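Long-range contacts in cytidylyltransferase (Leptospira borgpetersenii serovar Hardjo-bovis, PDB 6OEW), which probably acts as a metal-dependent nucleotidyltransferase of the cytidylyltransferase family: residues A[136-140]-A[184-188]; A[139-143]-A[189-195]; A[40-44]-A[219-223]; A[107-111]-A[199-203]. One frame throughout, in Å; residues are numbered along the deposited sequence.

How the contacts relate
The four contacts lie in one fold of the GT-A clan and touch in the order 1, 2, 4, 3, with the magnesium ion in contact 4, bound to Asp108. Contacts 1 and 2 start from the same loop, share Gln139 and Arg140, and have centres about 11 Å apart. The loop reaches contact 4 where Ala143 CB packs on Leu199 CD1 at 3.7 Å, and the side chain of Arg140 comes to about 8 Å from the magnesium. Contact 3, centred about 13 Å from contact 4, joins it from another direction, Arg44 NH2 lying 3.0 Å from Leu111 O. Contacts 1 and 3 do not touch, their centres being about 24 Å apart.

Contact 1. Residues A[136-140]-A[184-188]; sequences NCFQR and KFFEY
Glu187, on strand 185-187, offers both carboxylate oxygens to a single residue of the 136-140 loop, Gln139. The backbone N of Gln139 donates to Glu187 OE2 over 2.9 Å, arriving nearly along the C-O axis through a somewhat bent bond (147° at the hydrogen). Gln139 NE2 reaches Glu187 OE1 at 3.0 Å. This second bond keeps within the amide plane of Gln139 but meets OE1 from above the carboxylate plane. Held at both oxygens, the carboxylate has little freedom to rotate.

Two waters add to the polar contacts. One accepts from Phe138 N and lies within hydrogen-bonding distance of Gln139 O and of Glu187 OE2, 2.8 Å from the latter; the other bridges the carbonyl oxygens of Asn136 and Tyr188, 2.6 Å from Asn136 O.

The aromatic contact is a T-shaped stack. The edge of Phe185 is turned toward the face of Phe138, with ring centroids 5.6 Å apart and planes at 88°; the closest atoms are Phe185 CZ and Phe138 CD2. Phe138 has CG anti to its backbone N (chi1 -174°), which lays the ring beside the Glu187 carboxylate, so that OE2 of Glu187 sits at the ring edge, 3.4 Å from Phe138 CD2.

Strand 185-187 is the outermost strand on this side of the mixed sheet and runs parallel to strand 133-135, bonding to it through Phe186. Helix 174-178 packs against both phenylalanines of the stack. The Asn136 amide is bound to the backbone of Met146 and Ile148, and Tyr188 rests on helix 114-126.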
loop_
_atom_site.group_PDB
_atom_site.type_symbol
_atom_site.label_atom_id
_atom_site.label_comp_id
_atom_site.label_asym_id
_atom_site.label_seq_id
_atom_site.Cartn_x
_atom_site.Cartn_y
_atom_site.Cartn_z
ATOM N N ASN A 136 -0.119 -8.452 6.139
ATOM C CA ASN A 136 -0.851 -9.460 5.383
ATOM C C ASN A 136 -0.070 -9.911 4.152
ATOM O O ASN A 136 -0.634 -10.570 3.274
ATOM C CB ASN A 136 -2.235 -8.927 4.966
ATOM C CG ASN A 136 -2.134 -7.883 3.826
ATOM O OD1 ASN A 136 -1.018 -7.454 3.429
ATOM N ND2 ASN A 136 -3.282 -7.478 3.300
ATOM N N CYS A 137 1.218 -9.557 4.060
ATOM C CA CYS A 137 1.945 -9.871 2.837
ATOM C C CYS A 137 3.325 -10.453 3.118
ATOM O O CYS A 137 4.220 -10.334 2.270
ATOM C CB CYS A 137 2.036 -8.622 1.938
ATOM S SG CYS A 137 2.843 -7.181 2.690
ATOM N N PHE A 138 3.522 -11.083 4.281
ATOM C CA PHE A 138 4.665 -11.973 4.455
ATOM C C PHE A 138 4.257 -13.312 3.858
ATOM O O PHE A 138 4.480 -13.558 2.667
ATOM C CB PHE A 138 5.057 -12.083 5.926
ATOM C CG PHE A 138 6.312 -12.881 6.171
ATOM C CD1 PHE A 138 7.513 -12.510 5.599
ATOM C CD2 PHE A 138 6.291 -13.978 7.021
ATOM C CE1 PHE A 138 8.662 -13.243 5.839
ATOM C CE2 PHE A 138 7.445 -14.708 7.265
ATOM C CZ PHE A 138 8.623 -14.337 6.680
ATOM N N GLN A 139 3.623 -14.169 4.658
ATOM C CA GLN A 139 2.748 -15.175 4.070
ATOM C C GLN A 139 1.718 -14.453 3.209
ATOM O O GLN A 139 1.142 -13.445 3.636
ATOM C CB GLN A 139 2.035 -15.986 5.163
ATOM C CG GLN A 139 2.870 -17.029 5.875
ATOM C CD GLN A 139 2.017 -17.864 6.815
ATOM O OE1 GLN A 139 1.524 -18.934 6.444
ATOM N NE2 GLN A 139 1.823 -17.362 8.040
ATOM N N ARG A 140 1.492 -14.944 1.993
ATOM C CA ARG A 140 0.557 -14.302 1.073
ATOM C C ARG A 140 -0.660 -15.181 0.820
ATOM O O ARG A 140 -0.535 -16.260 0.228
ATOM C CB ARG A 140 1.249 -13.965 -0.251
ATOM C CG ARG A 140 2.263 -12.845 -0.092
ATOM C CD ARG A 140 2.998 -12.520 -1.414
ATOM N NE ARG A 140 3.767 -11.287 -1.246
ATOM C CZ ARG A 140 3.244 -10.070 -1.381
ATOM N NH1 ARG A 140 1.961 -9.928 -1.719
ATOM N NH2 ARG A 140 3.997 -8.989 -1.192
ATOM N N LYS A 184 7.431 -8.334 18.039
ATOM C CA LYS A 184 6.050 -8.731 18.320
ATOM C C LYS A 184 5.317 -8.717 16.976
ATOM O O LYS A 184 4.555 -7.808 16.632
ATOM C CB LYS A 184 5.442 -7.825 19.389
ATOM C CG LYS A 184 6.269 -7.855 20.682
ATOM C CD LYS A 184 5.664 -7.038 21.800
ATOM C CE LYS A 184 6.422 -7.248 23.109
ATOM N NZ LYS A 184 5.757 -6.521 24.212
ATOM N N PHE A 185 5.551 -9.792 16.219
ATOM C CA PHE A 185 5.220 -9.942 14.807
ATOM C C PHE A 185 3.964 -10.788 14.653
ATOM O O PHE A 185 3.845 -11.836 15.294
ATOM C CB PHE A 185 6.400 -10.619 14.093
ATOM C CG PHE A 185 6.183 -10.875 12.616
ATOM C CD1 PHE A 185 6.443 -9.883 11.678
ATOM C CD2 PHE A 185 5.774 -12.127 12.167
ATOM C CE1 PHE A 185 6.265 -10.121 10.318
ATOM C CE2 PHE A 185 5.592 -12.382 10.808
ATOM C CZ PHE A 185 5.841 -11.375 9.878
ATOM N N PHE A 186 3.035 -10.343 13.802
ATOM C CA PHE A 186 1.797 -11.074 13.570
ATOM C C PHE A 186 1.345 -10.906 12.136
ATOM O O PHE A 186 1.653 -9.905 11.487
ATOM C CB PHE A 186 0.701 -10.624 14.527
ATOM C CG PHE A 186 0.983 -11.035 15.906
ATOM C CD1 PHE A 186 0.718 -12.329 16.304
ATOM C CD2 PHE A 186 1.642 -10.179 16.773
ATOM C CE1 PHE A 186 1.034 -12.738 17.575
ATOM C CE2 PHE A 186 1.953 -10.579 18.055
ATOM C CZ PHE A 186 1.657 -11.859 18.452
ATOM N N GLU A 187 0.570 -11.883 11.667
ATOM C CA GLU A 187 0.142 -11.915 10.277
ATOM C C GLU A 187 -1.373 -12.020 10.167
ATOM O O GLU A 187 -2.041 -12.617 11.012
ATOM C CB GLU A 187 0.789 -13.074 9.538
ATOM C CG GLU A 187 2.312 -13.011 9.547
ATOM C CD GLU A 187 2.909 -14.116 8.714
ATOM O OE1 GLU A 187 3.364 -15.131 9.286
ATOM O OE2 GLU A 187 2.875 -13.975 7.480
ATOM N N TYR A 188 -1.894 -11.481 9.080
ATOM C CA TYR A 188 -3.327 -11.394 8.867
ATOM C C TYR A 188 -3.710 -12.172 7.613
ATOM O O TYR A 188 -3.317 -11.773 6.498
ATOM C CB TYR A 188 -3.740 -9.931 8.775
ATOM C CG TYR A 188 -5.229 -9.721 8.795
ATOM C CD1 TYR A 188 -5.937 -9.731 9.998
ATOM C CD2 TYR A 188 -5.930 -9.562 7.614
ATOM C CE1 TYR A 188 -7.316 -9.551 10.011
ATOM C CE2 TYR A 188 -7.298 -9.386 7.612
ATOM C CZ TYR A 188 -7.981 -9.374 8.810
ATOM O OH TYR A 188 -9.326 -9.194 8.769
HETATM O O HOH W 1 -1.947 -12.677 4.189
HETATM O O HOH W 2 1.380 -12.087 6.015
#

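Contact 2. Residues A[139-143]-A[189-195]; sequences QRTFA and PNERDDS. With EDO (1,2-ethanediol), chain E.
Thr141, Phe142 and Ala143 pair in step with Asp193, Asp194 and Ser195, two loop segments advancing in the same sense with Thr141 and Asp193 CA atoms 4.5 Å apart. An Asx turn shapes the end of the second segment, Asp193 OD1 accepting from Ser195 N; the Ser195 hydroxyl donates to the same oxygen.

Thr141 is gripped at two points. Its carbonyl O takes a bond from Asp194 N at 2.8 Å and another from Asn190 ND2 at 3.0 Å; the two donors approach from opposite faces of the carbonyl plane, and Thr141 O lies in the plane of the Asn190 amide. Thr141 OG1, placed between the backbone N and carbonyl carbon, accepts from Asn190 N in a nearly straight bond (167°).

Asn190 also lies flat on Phe142. Its CB stands over the centre of the ring, 3.5 Å from the centroid, in a CH-pi contact, while the amide continues outward over CD1 and CE1 with its plane only 15° from that of the ring. The anti placement of CG relative to the Asn190 backbone N (chi1 -168°) lets one residue lie over a face of the ring and still bind the Thr141 carbonyl.

Asp194 OD1 forms a salt bridge with Arg192 NE, and Arg192 has a second partner in Glu229 of helix 224-233; Tyr224 of that helix hydrogen-bonds Ala143 N. An ethanediol, probably from the crystallisation liquor, is held weakly by Asn190 O and puts its C2 4.0 Å from Thr141 CG2.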
loop_
_atom_site.group_PDB
_atom_site.type_symbol
_atom_site.label_atom_id
_atom_site.label_comp_id
_atom_site.label_asym_id
_atom_site.label_seq_id
_atom_site.Cartn_x
_atom_site.Cartn_y
_atom_site.Cartn_z
ATOM N N GLN A 139 3.623 -14.169 4.658
ATOM C CA GLN A 139 2.748 -15.175 4.070
ATOM C C GLN A 139 1.718 -14.453 3.209
ATOM O O GLN A 139 1.142 -13.445 3.636
ATOM C CB GLN A 139 2.035 -15.986 5.163
ATOM C CG GLN A 139 2.870 -17.029 5.875
ATOM C CD GLN A 139 2.017 -17.864 6.815
ATOM O OE1 GLN A 139 1.524 -18.934 6.444
ATOM N NE2 GLN A 139 1.823 -17.362 8.040
ATOM N N ARG A 140 1.492 -14.944 1.993
ATOM C CA ARG A 140 0.557 -14.302 1.073
ATOM C C ARG A 140 -0.660 -15.181 0.820
ATOM O O ARG A 140 -0.535 -16.260 0.228
ATOM C CB ARG A 140 1.249 -13.965 -0.251
ATOM C CG ARG A 140 2.263 -12.845 -0.092
ATOM C CD ARG A 140 2.998 -12.520 -1.414
ATOM N NE ARG A 140 3.767 -11.287 -1.246
ATOM C CZ ARG A 140 3.244 -10.070 -1.381
ATOM N NH1 ARG A 140 1.961 -9.928 -1.719
ATOM N NH2 ARG A 140 3.997 -8.989 -1.192
ATOM N N THR A 141 -1.839 -14.702 1.234
ATOM C CA THR A 141 -3.097 -15.324 0.848
ATOM C C THR A 141 -4.078 -14.354 0.206
ATOM O O THR A 141 -5.122 -14.806 -0.275
ATOM C CB THR A 141 -3.784 -16.015 2.053
ATOM O OG1 THR A 141 -3.880 -15.106 3.159
ATOM C CG2 THR A 141 -3.025 -17.267 2.473
ATOM N N PHE A 142 -3.796 -13.053 0.188
ATOM C CA PHE A 142 -4.519 -12.115 -0.663
ATOM C C PHE A 142 -3.831 -12.028 -2.024
ATOM O O PHE A 142 -2.663 -12.392 -2.180
ATOM C CB PHE A 142 -4.590 -10.711 -0.043
ATOM C CG PHE A 142 -5.310 -10.668 1.273
ATOM C CD1 PHE A 142 -6.678 -10.424 1.325
ATOM C CD2 PHE A 142 -4.616 -10.869 2.451
ATOM C CE1 PHE A 142 -7.357 -10.398 2.536
ATOM C CE2 PHE A 142 -5.310 -10.854 3.692
ATOM C CZ PHE A 142 -6.664 -10.602 3.715
ATOM N N ALA A 143 -4.584 -11.565 -3.019
ATOM C CA ALA A 143 -3.971 -11.226 -4.299
ATOM C C ALA A 143 -2.855 -10.206 -4.091
ATOM O O ALA A 143 -2.909 -9.376 -3.184
ATOM C CB ALA A 143 -5.013 -10.663 -5.261
ATOM N N PRO A 189 -4.454 -13.273 7.732
ATOM C CA PRO A 189 -4.803 -14.083 6.562
ATOM C C PRO A 189 -6.050 -13.609 5.821
ATOM O O PRO A 189 -6.941 -12.957 6.368
ATOM C CB PRO A 189 -5.062 -15.466 7.170
ATOM C CG PRO A 189 -5.705 -15.127 8.514
ATOM C CD PRO A 189 -4.983 -13.853 8.985
ATOM N N ASN A 190 -6.098 -13.984 4.546
ATOM C CA ASN A 190 -7.328 -14.021 3.769
ATOM C C ASN A 190 -8.123 -15.281 4.131
ATOM O O ASN A 190 -7.590 -16.243 4.682
ATOM C CB ASN A 190 -6.984 -13.990 2.275
ATOM C CG ASN A 190 -8.187 -13.731 1.372
ATOM O OD1 ASN A 190 -9.266 -13.306 1.812
ATOM N ND2 ASN A 190 -7.989 -13.982 0.075
ATOM N N GLU A 191 -9.411 -15.282 3.801
ATOM C CA GLU A 191 -10.224 -16.447 4.142
ATOM C C GLU A 191 -9.913 -17.642 3.246
ATOM O O GLU A 191 -10.171 -18.789 3.628
ATOM C CB GLU A 191 -11.700 -16.095 4.044
ATOM C CG GLU A 191 -12.012 -15.398 2.735
ATOM C CD GLU A 191 -13.457 -14.994 2.642
ATOM O OE1 GLU A 191 -14.271 -15.563 3.401
ATOM O OE2 GLU A 191 -13.771 -14.102 1.820
ATOM N N ARG A 192 -9.396 -17.396 2.050
ATOM C CA ARG A 192 -8.973 -18.443 1.135
ATOM C C ARG A 192 -7.666 -17.981 0.513
ATOM O O ARG A 192 -7.202 -16.862 0.764
ATOM C CB ARG A 192 -10.031 -18.726 0.060
ATOM C CG ARG A 192 -10.306 -17.538 -0.852
ATOM C CD ARG A 192 -11.501 -17.794 -1.762
ATOM N NE ARG A 192 -11.942 -16.571 -2.434
ATOM C CZ ARG A 192 -13.051 -16.474 -3.168
ATOM N NH1 ARG A 192 -13.842 -17.532 -3.338
ATOM N NH2 ARG A 192 -13.378 -15.315 -3.731
ATOM N N ASP A 193 -7.050 -18.838 -0.293
ATOM C CA ASP A 193 -5.744 -18.487 -0.865
ATOM C C ASP A 193 -5.954 -17.890 -2.260
ATOM O O ASP A 193 -6.203 -18.609 -3.226
ATOM C CB ASP A 193 -4.824 -19.706 -0.890
ATOM C CG ASP A 193 -3.402 -19.361 -1.336
ATOM O OD1 ASP A 193 -3.159 -18.194 -1.701
ATOM O OD2 ASP A 193 -2.525 -20.252 -1.315
ATOM N N ASP A 194 -5.859 -16.561 -2.352
ATOM C CA ASP A 194 -5.985 -15.819 -3.602
ATOM C C ASP A 194 -4.648 -15.348 -4.145
ATOM O O ASP A 194 -4.626 -14.489 -5.038
ATOM C CB ASP A 194 -6.864 -14.581 -3.430
ATOM C CG ASP A 194 -8.310 -14.907 -3.105
ATOM O OD1 ASP A 194 -8.788 -16.024 -3.387
ATOM O OD2 ASP A 194 -8.976 -13.998 -2.588
ATOM N N SER A 195 -3.538 -15.855 -3.618
ATOM C CA SER A 195 -2.235 -15.323 -4.004
ATOM C C SER A 195 -1.932 -15.522 -5.486
ATOM O O SER A 195 -1.035 -14.848 -6.018
ATOM C CB SER A 195 -1.145 -15.985 -3.179
ATOM O OG SER A 195 -1.242 -17.394 -3.317
HETATM C C1 EDO E . -6.387 -19.437 3.660
HETATM O O1 EDO E . -6.608 -20.692 3.009
HETATM C C2 EDO E . -5.301 -19.590 4.721
HETATM O O2 EDO E . -5.681 -18.818 5.863
#

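Contact 3. Residues A[40-44]-A[219-223]; sequences FMLER and SKEFS. With EDO (1,2-ethanediol), chain D.
Arg44 reaches from helix 37-45 to the loop before helix 224-233, where it forms a cation-pi contact with Phe222 and grips the carbonyl of that same residue. The 219-223 segment opens with an ST turn, Ser219 OG accepting from Glu221 N. NH1 of Arg44 stands over the centre of the Phe222 ring, 3.3 Å above its plane. With NH2 it also binds Phe222 O end-on: NH1 meets a lone pair of Phe222 O in the carbonyl plane at 3.0 Å, whereas NH2 comes nearly along the C=O axis at 3.1 Å. A weaker, strongly bent bond runs from NH1 to Lys220 O. NE is directed to Ile112 O, so hydrogen bonds from NE, NH1 and NH2 all help to fix the guanidinium.

Lys220 draws its aliphatic chain across one face of Phe40, its CD 3.8 Å from the ring centroid. A bend at the last torsion (chi4 72°) then turns NZ to Glu43, whose OE1 it meets at 3.0 Å from above the carboxylate plane in a salt bridge; Asp34 is a second anionic partner. An ethanediol, probably from the crystallisation liquor, lays C2 over a face of the Arg44 guanidinium and donates from O2 to Arg44 O at 2.8 Å.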
loop_
_atom_site.group_PDB
_atom_site.type_symbol
_atom_site.label_atom_id
_atom_site.label_comp_id
_atom_site.label_asym_id
_atom_site.label_seq_id
_atom_site.Cartn_x
_atom_site.Cartn_y
_atom_site.Cartn_z
ATOM N N PHE A 40 -7.047 7.042 -8.201
ATOM C CA PHE A 40 -7.990 5.966 -7.914
ATOM C C PHE A 40 -7.748 5.369 -6.534
ATOM O O PHE A 40 -8.700 5.119 -5.775
ATOM C CB PHE A 40 -7.857 4.889 -8.992
ATOM C CG PHE A 40 -9.070 4.033 -9.144
ATOM C CD1 PHE A 40 -9.954 4.250 -10.197
ATOM C CD2 PHE A 40 -9.338 3.011 -8.242
ATOM C CE1 PHE A 40 -11.081 3.461 -10.360
ATOM C CE2 PHE A 40 -10.485 2.215 -8.401
ATOM C CZ PHE A 40 -11.352 2.448 -9.449
ATOM N N MET A 41 -6.484 5.102 -6.207
ATOM C CA MET A 41 -6.130 4.565 -4.896
ATOM C C MET A 41 -6.566 5.501 -3.775
ATOM O O MET A 41 -7.160 5.068 -2.778
ATOM C CB MET A 41 -4.626 4.321 -4.826
ATOM C CG MET A 41 -4.199 3.503 -3.608
ATOM S SD MET A 41 -2.400 3.412 -3.512
ATOM C CE MET A 41 -2.214 2.428 -2.005
ATOM N N LEU A 42 -6.279 6.792 -3.927
ATOM C CA LEU A 42 -6.653 7.760 -2.909
ATOM C C LEU A 42 -8.168 7.806 -2.731
ATOM O O LEU A 42 -8.661 7.860 -1.601
ATOM C CB LEU A 42 -6.083 9.132 -3.271
ATOM C CG LEU A 42 -4.545 9.236 -3.276
ATOM C CD1 LEU A 42 -4.091 10.634 -3.663
ATOM C CD2 LEU A 42 -3.968 8.873 -1.910
ATOM N N GLU A 43 -8.925 7.739 -3.829
ATOM C CA GLU A 43 -10.384 7.719 -3.712
ATOM C C GLU A 43 -10.868 6.485 -2.956
ATOM O O GLU A 43 -11.818 6.568 -2.166
ATOM C CB GLU A 43 -11.031 7.785 -5.094
ATOM C CG GLU A 43 -10.876 9.132 -5.757
ATOM C CD GLU A 43 -11.763 9.277 -6.963
ATOM O OE1 GLU A 43 -12.944 8.889 -6.896
ATOM O OE2 GLU A 43 -11.269 9.765 -7.993
ATOM N N ARG A 44 -10.218 5.333 -3.170
ATOM C CA ARG A 44 -10.586 4.127 -2.431
ATOM C C ARG A 44 -10.251 4.248 -0.948
ATOM O O ARG A 44 -10.993 3.746 -0.092
ATOM C CB ARG A 44 -9.902 2.915 -3.061
ATOM C CG ARG A 44 -10.603 2.509 -4.360
ATOM C CD ARG A 44 -9.980 1.295 -5.016
ATOM N NE ARG A 44 -10.079 0.068 -4.218
ATOM C CZ ARG A 44 -11.164 -0.696 -4.111
ATOM N NH1 ARG A 44 -12.306 -0.371 -4.715
ATOM N NH2 ARG A 44 -11.111 -1.806 -3.386
ATOM N N SER A 219 -18.832 2.117 -9.385
ATOM C CA SER A 219 -18.154 3.116 -8.573
ATOM C C SER A 219 -16.787 2.590 -8.154
ATOM O O SER A 219 -16.361 1.523 -8.612
ATOM C CB SER A 219 -18.989 3.468 -7.341
ATOM O OG SER A 219 -18.871 2.466 -6.338
ATOM N N LYS A 220 -16.089 3.322 -7.289
ATOM C CA LYS A 220 -14.808 2.861 -6.771
ATOM C C LYS A 220 -14.945 2.224 -5.394
ATOM O O LYS A 220 -13.931 1.964 -4.737
ATOM C CB LYS A 220 -13.801 4.017 -6.719
ATOM C CG LYS A 220 -13.694 4.809 -8.038
ATOM C CD LYS A 220 -12.571 5.868 -7.962
ATOM C CE LYS A 220 -12.417 6.602 -9.308
ATOM N NZ LYS A 220 -13.553 7.515 -9.529
ATOM N N GLU A 221 -16.172 1.949 -4.954
ATOM C CA GLU A 221 -16.420 1.489 -3.595
ATOM C C GLU A 221 -16.474 -0.033 -3.478
ATOM O O GLU A 221 -16.747 -0.545 -2.390
ATOM C CB GLU A 221 -17.722 2.104 -3.078
ATOM C CG GLU A 221 -17.792 2.184 -1.563
ATOM C CD GLU A 221 -19.064 2.825 -1.072
ATOM O OE1 GLU A 221 -19.872 3.263 -1.919
ATOM O OE2 GLU A 221 -19.245 2.893 0.163
ATOM N N PHE A 222 -16.196 -0.766 -4.553
ATOM C CA PHE A 222 -16.319 -2.216 -4.526
ATOM C C PHE A 222 -15.286 -2.831 -3.591
ATOM O O PHE A 222 -14.189 -2.303 -3.411
ATOM C CB PHE A 222 -16.159 -2.788 -5.928
ATOM C CG PHE A 222 -14.854 -2.411 -6.602
ATOM C CD1 PHE A 222 -13.725 -3.190 -6.430
ATOM C CD2 PHE A 222 -14.776 -1.296 -7.431
ATOM C CE1 PHE A 222 -12.526 -2.856 -7.051
ATOM C CE2 PHE A 222 -13.590 -0.961 -8.061
ATOM C CZ PHE A 222 -12.463 -1.745 -7.871
ATOM N N SER A 223 -15.647 -3.961 -2.983
ATOM C CA SER A 223 -14.752 -4.596 -2.026
ATOM C C SER A 223 -13.791 -5.561 -2.726
ATOM O O SER A 223 -13.956 -5.909 -3.897
ATOM C CB SER A 223 -15.548 -5.339 -0.952
ATOM O OG SER A 223 -16.059 -6.539 -1.490
HETATM C C1 EDO D . -14.067 0.479 -0.463
HETATM O O1 EDO D . -14.033 0.392 0.971
HETATM C C2 EDO D . -12.679 0.219 -1.060
HETATM O O2 EDO D . -11.714 1.083 -0.438
#

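Contact 4. Residues A[107-111]-A[199-203]; sequences GDCPL and LTIDT. With MG (magnesium ion), chain C.
Leu199 O is bridged to Leu111 N by a water, which accepts from the amide and donates to the carbonyl. Thr200 comes next, lying side by side with Asp108 and pointing the same way. Its OG1, anti to the backbone N (chi1 -179°), donates to Asp108 O at 2.8 Å from well above the carbonyl plane (42° out of it). Ile201 N gives the same oxygen a second bond of 3.1 Å, nearer the plane, so the backbone of the metal-binding residue is held by two successive residues. The CG2 branch of Ile201 packs 4.1 Å from Pro110 CD.

Asp202 brings its carboxylate toward the magnesium through water rather than by direct ligation. One water joins its OD2 to Thr200 OG1 and the metal, and another joins its OD1 to the metal; Lys27 forms a salt bridge with that OD1. Thr203 then caps helix 204-214 at its N-terminus.

The magnesium itself is bound by Asp108 OD2 at 1.9 Å, with three waters as the other ligands modelled. Asp108 OD1 is held by Thr106. A directly bound aspartate, with a second aspartate facing the ion, is consistent with the metal site of GT-A-type nucleotidyltransferases.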
loop_
_atom_site.group_PDB
_atom_site.type_symbol
_atom_site.label_atom_id
_atom_site.label_comp_id
_atom_site.label_asym_id
_atom_site.label_seq_id
_atom_site.Cartn_x
_atom_site.Cartn_y
_atom_site.Cartn_z
ATOM N N GLY A 107 2.173 2.919 -3.771
ATOM C CA GLY A 107 1.331 3.379 -4.860
ATOM C C GLY A 107 1.174 2.423 -6.030
ATOM O O GLY A 107 0.604 2.794 -7.063
ATOM N N ASP A 108 1.685 1.203 -5.931
ATOM C CA ASP A 108 1.367 0.239 -6.978
ATOM C C ASP A 108 0.217 -0.682 -6.582
ATOM O O ASP A 108 0.040 -1.745 -7.188
ATOM C CB ASP A 108 2.592 -0.574 -7.353
ATOM C CG ASP A 108 3.260 -1.160 -6.163
ATOM O OD1 ASP A 108 2.583 -1.293 -5.098
ATOM O OD2 ASP A 108 4.473 -1.444 -6.286
ATOM N N CYS A 109 -0.562 -0.291 -5.578
ATOM C CA CYS A 109 -1.720 -1.058 -5.121
ATOM C C CYS A 109 -3.007 -0.249 -5.268
ATOM O O CYS A 109 -3.706 0.018 -4.276
ATOM C CB CYS A 109 -1.529 -1.481 -3.669
ATOM S SG CYS A 109 -0.177 -2.629 -3.416
ATOM N N PRO A 110 -3.373 0.121 -6.495
ATOM C CA PRO A 110 -4.503 1.042 -6.671
ATOM C C PRO A 110 -5.852 0.489 -6.239
ATOM O O PRO A 110 -6.765 1.295 -6.024
ATOM C CB PRO A 110 -4.487 1.314 -8.177
ATOM C CG PRO A 110 -3.887 0.063 -8.757
ATOM C CD PRO A 110 -2.785 -0.257 -7.796
ATOM N N LEU A 111 -6.036 -0.833 -6.145
ATOM C CA LEU A 111 -7.326 -1.408 -5.762
ATOM C C LEU A 111 -7.376 -1.792 -4.294
ATOM O O LEU A 111 -8.263 -2.564 -3.895
ATOM C CB LEU A 111 -7.675 -2.624 -6.621
ATOM C CG LEU A 111 -7.666 -2.357 -8.136
ATOM C CD1 LEU A 111 -8.231 -3.519 -8.907
ATOM C CD2 LEU A 111 -8.421 -1.085 -8.493
ATOM N N LEU A 199 -2.671 -8.230 -8.681
ATOM C CA LEU A 199 -3.437 -7.005 -8.858
ATOM C C LEU A 199 -2.603 -5.781 -8.494
ATOM O O LEU A 199 -3.143 -4.728 -8.143
ATOM C CB LEU A 199 -4.739 -7.079 -8.042
ATOM C CG LEU A 199 -5.648 -8.231 -8.510
ATOM C CD1 LEU A 199 -6.859 -8.420 -7.606
ATOM C CD2 LEU A 199 -6.086 -8.022 -9.956
ATOM N N THR A 200 -1.290 -5.902 -8.579
ATOM C CA THR A 200 -0.403 -4.762 -8.459
ATOM C C THR A 200 -0.021 -4.309 -9.868
ATOM O O THR A 200 -0.291 -5.012 -10.854
ATOM C CB THR A 200 0.818 -5.149 -7.618
ATOM O OG1 THR A 200 1.688 -4.027 -7.465
ATOM C CG2 THR A 200 1.537 -6.313 -8.241
ATOM N N ILE A 201 0.518 -3.097 -9.981
ATOM C CA ILE A 201 0.873 -2.562 -11.300
ATOM C C ILE A 201 2.388 -2.399 -11.374
ATOM O O ILE A 201 2.984 -1.526 -10.726
ATOM C CB ILE A 201 0.135 -1.255 -11.627
ATOM C CG1 ILE A 201 0.602 -0.742 -12.997
ATOM C CG2 ILE A 201 0.288 -0.197 -10.504
ATOM C CD1 ILE A 201 -0.436 0.050 -13.717
ATOM N N ASP A 202 3.006 -3.281 -12.151
ATOM C CA ASP A 202 4.412 -3.226 -12.476
ATOM C C ASP A 202 4.678 -3.394 -13.963
ATOM O O ASP A 202 5.795 -3.110 -14.394
ATOM C CB ASP A 202 5.188 -4.310 -11.724
ATOM C CG ASP A 202 5.287 -4.035 -10.242
ATOM O OD1 ASP A 202 5.807 -2.954 -9.860
ATOM O OD2 ASP A 202 4.847 -4.916 -9.472
ATOM N N THR A 203 3.696 -3.841 -14.748
ATOM C CA THR A 203 3.849 -4.032 -16.184
ATOM C C THR A 203 2.607 -3.512 -16.894
ATOM O O THR A 203 1.555 -3.267 -16.280
ATOM C CB THR A 203 4.033 -5.503 -16.559
ATOM O OG1 THR A 203 2.855 -6.219 -16.164
ATOM C CG2 THR A 203 5.244 -6.096 -15.877
HETATM MG MG MG C . 5.636 -2.806 -5.600
HETATM O O HOH W 3 -4.269 -3.043 -6.066
HETATM O O HOH W 4 4.503 -4.398 -6.988
HETATM O O HOH W 5 6.719 -2.171 -7.724
HETATM O O HOH W 6 6.874 -4.683 -4.740
#